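Local coordinates for Pe family protein (Mycobacterium smegmatis, PDB 3Q4H), which belongs to the CFP-10 subfamily of secreted ESAT-6-like (WXG100) proteins and probably works as the helical-hairpin partner of a second small protein of this kind, at residues S28-A33 / E61-V66; A24-T29 / A68-A73. One frame throughout, in Å; residues are numbered along the deposited sequence.

Interaction 1. Residues S28-A33 / E61-V66; sequences STIAQA and EVSAKV
Within the helical hairpin of this chain, Ile30 of helix 8-38 reaches across to Ser63 and Val66 of helix 47-77. The backbones are closest at Ile30 and Ser63, with their CA atoms 7.1 Å apart. Ile30 divides its two branches between the two partners. Its CG2 lies against Ser63, 3.7 Å from CB and 3.1 Å from OG. The longer branch starts beside the backbone N (chi1 -72°) and is extended to its end (chi2 173°), which carries CD1 to Val66. There CD1 meets CG1 of Val66 at 3.9 Å, with the two side chains crossing obliquely. The paired helices are the hairpin of the WXG100 fold. Ser63 and Val66 lie three residues apart, about one helical turn, and so can both face Ile30. Ser63 brings a hydroxyl into this buried apolar patch. Its OG stands beside its own backbone N (chi1 -64°) and is hydrogen-bonded to O of Phe59, one turn earlier in the same helix. With its polar need met there, Ser63 meets Ile30 by van der Waals contact, and no hydrogen bond joins the two segments. An apolar side chain from the chain of another protein also packs on Ser63.

Interaction 2. Residues A24-T29 / A68-A73; sequences ALMRST and ALLDIA
Arg27 of helix 8-38 and Asp71 of helix 47-77 form a salt bridge between the two helices. One carboxylate oxygen, Asp71 OD1, takes both terminal nitrogens of the guanidinium. It lies 2.8 Å from Arg27 NH2 and 2.9 Å from Arg27 NH1, near the guanidinium plane at its edge. Both hydrogen bonds are weak and far from straight, the one from NH1 at 125°. With OD1 alone meeting both nitrogens and the two planes 49° apart, this is not the flat pairing that uses both oxygens. Leu70 packs on a face of the same group. Its CB sits 3.3 Å from the guanidinium plane, offset toward the rim. Farther along, Leu70 CD1 touches Arg27 CG at 3.7 Å and Met26 CG at 4.0 Å. The Arg27 chain is extended from CG to NE, which lets it run past Leu70 in the opposite direction and span the gap between helices. The axes of segments 24-29 and 68-73 come within 10.7 Å of each other and are antiparallel, at 168°. Met26, a selenomethionine, bends at chi2 and chi3, and its end turns away from Leu70.

Farther out, Asn67 OD1 accepts a hydrogen bond from Arg27 NH1. Asp79 of the second subunit forms a salt bridge with Arg27 NE, the strongest polar contact of this arginine. Gln87 of that subunit makes a weak bond to Asp71 OD2. The buried arginine charge thus faces two carboxylates, one from each copy of the protein, which would be expected to offset it; the Asp79 salt bridge joins the hairpin to the second subunit.

Overall arrangement
Interactions 1 and 2 are neighbouring levels of one seam between helix 8-38 and helix 47-77. Their centres are about 8 Å apart, and the first segments share Ser28 and Thr29. Because the helices run antiparallel, interaction 2 uses an earlier part of the first helix and a later part of the second. The centre of interaction 2 is about 1 Å from that of the chain, and the centre of interaction 1 about 8 Å. The character changes along the seam, from apolar packing at 28-33/61-66 to a charged pair beside leucine at 24-29/68-73. Asn67 falls between the second segments and hydrogen-bonds to both levels, at Ser63 O and Arg27 NH1.

Interaction 1. Residues S28-A33 / E61-V66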
loop_
_atom_site.group_PDB
_atom_site.type_symbol
_atom_site.label_atom_id
_atom_site.label_comp_id
_atom_site.label_asym_id
_atom_site.label_seq_id
_atom_site.Cartn_x
_atom_site.Cartn_y
_atom_site.Cartn_z
ATOM N N SER A 28 -3.579 -8.315 2.588
ATOM C CA SER A 28 -3.415 -8.433 4.037
ATOM C C SER A 28 -4.682 -8.962 4.717
ATOM O O SER A 28 -4.615 -9.823 5.587
ATOM C CB SER A 28 -3.037 -7.072 4.628
ATOM O OG SER A 28 -2.704 -7.188 6.002
ATOM N N THR A 29 -5.832 -8.427 4.312
ATOM C CA THR A 29 -7.124 -8.879 4.811
ATOM C C THR A 29 -7.401 -10.332 4.467
ATOM O O THR A 29 -7.882 -11.073 5.317
ATOM C CB THR A 29 -8.234 -8.035 4.226
ATOM O OG1 THR A 29 -8.010 -6.670 4.600
ATOM C CG2 THR A 29 -9.604 -8.497 4.730
ATOM N N ILE A 30 -7.104 -10.730 3.229
ATOM C CA ILE A 30 -7.220 -12.120 2.812
ATOM C C ILE A 30 -6.381 -13.033 3.712
ATOM O O ILE A 30 -6.845 -14.098 4.114
ATOM C CB ILE A 30 -6.777 -12.319 1.330
ATOM C CG1 ILE A 30 -7.810 -11.721 0.378
ATOM C CG2 ILE A 30 -6.608 -13.802 0.986
ATOM C CD1 ILE A 30 -7.387 -11.724 -1.063
ATOM N N ALA A 31 -5.153 -12.599 4.020
ATOM C CA ALA A 31 -4.211 -13.366 4.848
ATOM C C ALA A 31 -4.672 -13.489 6.302
ATOM O O ALA A 31 -4.583 -14.562 6.906
ATOM C CB ALA A 31 -2.845 -12.743 4.786
ATOM N N GLN A 32 -5.173 -12.393 6.861
ATOM C CA GLN A 32 -5.756 -12.426 8.203
ATOM C C GLN A 32 -7.036 -13.265 8.268
ATOM O O GLN A 32 -7.334 -13.867 9.289
ATOM C CB GLN A 32 -6.048 -11.006 8.702
ATOM C CG GLN A 32 -4.802 -10.176 8.954
ATOM C CD GLN A 32 -5.115 -8.873 9.665
ATOM O OE1 GLN A 32 -4.895 -7.782 9.123
ATOM N NE2 GLN A 32 -5.642 -8.976 10.883
ATOM N N ALA A 33 -7.801 -13.292 7.184
ATOM C CA ALA A 33 -9.013 -14.103 7.141
ATOM C C ALA A 33 -8.650 -15.583 7.116
ATOM O O ALA A 33 -9.350 -16.412 7.692
ATOM C CB ALA A 33 -9.858 -13.736 5.939
ATOM N N GLU A 61 -7.756 -21.091 -3.451
ATOM C CA GLU A 61 -7.674 -20.946 -4.915
ATOM C C GLU A 61 -8.057 -19.533 -5.392
ATOM O O GLU A 61 -7.362 -18.939 -6.210
ATOM C CB GLU A 61 -8.556 -21.976 -5.640
ATOM C CG GLU A 61 -8.925 -21.535 -7.074
ATOM C CD GLU A 61 -9.683 -22.572 -7.886
ATOM O OE1 GLU A 61 -10.128 -23.602 -7.325
ATOM O OE2 GLU A 61 -9.830 -22.336 -9.107
ATOM N N VAL A 62 -9.178 -19.018 -4.904
ATOM C CA VAL A 62 -9.694 -17.745 -5.385
ATOM C C VAL A 62 -8.800 -16.574 -4.942
ATOM O O VAL A 62 -8.644 -15.608 -5.697
ATOM C CB VAL A 62 -11.153 -17.533 -4.944
ATOM C CG1 VAL A 62 -11.689 -16.211 -5.453
ATOM C CG2 VAL A 62 -12.013 -18.662 -5.442
ATOM N N SER A 63 -8.217 -16.663 -3.738
ATOM C CA SER A 63 -7.206 -15.688 -3.289
ATOM C C SER A 63 -6.074 -15.564 -4.283
ATOM O O SER A 63 -5.639 -14.456 -4.592
ATOM C CB SER A 63 -6.589 -16.095 -1.964
ATOM O OG SER A 63 -7.563 -16.088 -0.953
ATOM N N ALA A 64 -5.594 -16.712 -4.761
ATOM C CA ALA A 64 -4.572 -16.748 -5.801
ATOM C C ALA A 64 -5.000 -15.927 -7.019
ATOM O O ALA A 64 -4.219 -15.131 -7.533
ATOM C CB ALA A 64 -4.275 -18.183 -6.205
ATOM N N LYS A 65 -6.241 -16.108 -7.467
ATOM C CA LYS A 65 -6.739 -15.395 -8.641
ATOM C C LYS A 65 -6.876 -13.895 -8.348
ATOM O O LYS A 65 -6.527 -13.057 -9.187
ATOM C CB LYS A 65 -8.074 -15.987 -9.113
ATOM N N VAL A 66 -7.367 -13.567 -7.154
ATOM C CA VAL A 66 -7.516 -12.178 -6.730
ATOM C C VAL A 66 -6.159 -11.506 -6.571
ATOM O O VAL A 66 -5.987 -10.332 -6.909
ATOM C CB VAL A 66 -8.298 -12.073 -5.413
ATOM C CG1 VAL A 66 -8.117 -10.713 -4.784
ATOM C CG2 VAL A 66 -9.769 -12.356 -5.658
#

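Interaction 2. Residues A24-T29 / A68-A73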
loop_
_atom_site.group_PDB
_atom_site.type_symbol
_atom_site.label_atom_id
_atom_site.label_comp_id
_atom_site.label_asym_id
_atom_site.label_seq_id
_atom_site.Cartn_x
_atom_site.Cartn_y
_atom_site.Cartn_z
ATOM N N ALA A 24 -2.583 -3.674 -1.454
ATOM C CA ALA A 24 -1.789 -4.404 -0.467
ATOM C C ALA A 24 -2.638 -4.741 0.751
ATOM O O ALA A 24 -2.501 -5.811 1.317
ATOM C CB ALA A 24 -0.581 -3.616 -0.064
ATOM N N LEU A 25 -3.541 -3.844 1.129
ATOM C CA LEU A 25 -4.371 -4.060 2.310
ATOM C C LEU A 25 -5.418 -5.160 2.108
ATOM O O LEU A 25 -5.769 -5.868 3.061
ATOM C CB LEU A 25 -5.013 -2.744 2.768
ATOM C CG LEU A 25 -4.033 -1.756 3.428
ATOM C CD1 LEU A 25 -4.738 -0.490 3.893
ATOM C CD2 LEU A 25 -3.301 -2.409 4.591
HETATM N N MSE A 26 -5.895 -5.322 0.875
HETATM C CA MSE A 26 -6.711 -6.483 0.528
HETATM C C MSE A 26 -5.915 -7.787 0.731
HETATM O O MSE A 26 -6.356 -8.670 1.456
HETATM C CB MSE A 26 -7.209 -6.385 -0.911
HETATM C CG MSE A 26 -8.009 -7.599 -1.399
HETATM SE SE MSE A 26 -9.696 -7.948 -0.439
HETATM C CE MSE A 26 -10.704 -6.408 -1.031
ATOM N N ARG A 27 -4.740 -7.893 0.111
ATOM C CA ARG A 27 -3.879 -9.059 0.295
ATOM C C ARG A 27 -3.682 -9.370 1.781
ATOM O O ARG A 27 -3.599 -10.533 2.177
ATOM C CB ARG A 27 -2.499 -8.836 -0.325
ATOM C CG ARG A 27 -2.459 -8.556 -1.823
ATOM C CD ARG A 27 -1.020 -8.573 -2.318
ATOM N NE ARG A 27 -0.805 -7.708 -3.480
ATOM C CZ ARG A 27 -0.907 -8.093 -4.750
ATOM N NH1 ARG A 27 -1.263 -9.336 -5.067
ATOM N NH2 ARG A 27 -0.670 -7.222 -5.720
ATOM N N SER A 28 -3.579 -8.315 2.588
ATOM C CA SER A 28 -3.415 -8.433 4.037
ATOM C C SER A 28 -4.682 -8.962 4.717
ATOM O O SER A 28 -4.615 -9.823 5.587
ATOM C CB SER A 28 -3.037 -7.072 4.628
ATOM O OG SER A 28 -2.704 -7.188 6.002
ATOM N N THR A 29 -5.832 -8.427 4.312
ATOM C CA THR A 29 -7.124 -8.879 4.811
ATOM C C THR A 29 -7.401 -10.332 4.467
ATOM O O THR A 29 -7.882 -11.073 5.317
ATOM C CB THR A 29 -8.234 -8.035 4.226
ATOM O OG1 THR A 29 -8.010 -6.670 4.600
ATOM C CG2 THR A 29 -9.604 -8.497 4.730
ATOM N N ALA A 68 -3.548 -12.480 -8.327
ATOM C CA ALA A 68 -3.134 -12.332 -9.719
ATOM C C ALA A 68 -3.798 -11.101 -10.336
ATOM O O ALA A 68 -3.175 -10.380 -11.121
ATOM C CB ALA A 68 -3.458 -13.586 -10.525
ATOM N N LEU A 69 -5.051 -10.846 -9.963
ATOM C CA LEU A 69 -5.777 -9.693 -10.497
ATOM C C LEU A 69 -5.253 -8.359 -9.943
ATOM O O LEU A 69 -5.155 -7.370 -10.679
ATOM C CB LEU A 69 -7.289 -9.839 -10.260
ATOM C CG LEU A 69 -8.049 -10.676 -11.306
ATOM C CD1 LEU A 69 -9.471 -10.970 -10.848
ATOM C CD2 LEU A 69 -8.066 -9.974 -12.635
ATOM N N LEU A 70 -4.933 -8.334 -8.654
ATOM C CA LEU A 70 -4.331 -7.153 -8.046
ATOM C C LEU A 70 -2.970 -6.870 -8.687
ATOM O O LEU A 70 -2.619 -5.712 -8.921
ATOM C CB LEU A 70 -4.176 -7.329 -6.537
ATOM C CG LEU A 70 -5.462 -7.367 -5.700
ATOM C CD1 LEU A 70 -5.171 -7.762 -4.231
ATOM C CD2 LEU A 70 -6.189 -6.027 -5.763
ATOM N N ASP A 71 -2.218 -7.922 -9.005
ATOM C CA ASP A 71 -0.929 -7.750 -9.693
ATOM C C ASP A 71 -1.091 -6.973 -10.995
ATOM O O ASP A 71 -0.218 -6.188 -11.364
ATOM C CB ASP A 71 -0.237 -9.096 -9.959
ATOM C CG ASP A 71 0.353 -9.713 -8.695
ATOM O OD1 ASP A 71 0.154 -9.154 -7.596
ATOM O OD2 ASP A 71 1.017 -10.763 -8.787
ATOM N N ILE A 72 -2.206 -7.181 -11.685
ATOM C CA ILE A 72 -2.475 -6.461 -12.921
ATOM C C ILE A 72 -2.857 -5.016 -12.595
ATOM O O ILE A 72 -2.358 -4.085 -13.216
ATOM C CB ILE A 72 -3.577 -7.167 -13.760
ATOM C CG1 ILE A 72 -3.107 -8.566 -14.169
ATOM C CG2 ILE A 72 -3.929 -6.356 -15.000
ATOM C CD1 ILE A 72 -4.244 -9.529 -14.490
ATOM N N ALA A 73 -3.721 -4.821 -11.609
ATOM C CA ALA A 73 -4.110 -3.471 -11.230
ATOM C C ALA A 73 -2.877 -2.634 -10.886
ATOM O O ALA A 73 -2.762 -1.487 -11.317
ATOM C CB ALA A 73 -5.062 -3.508 -10.059
#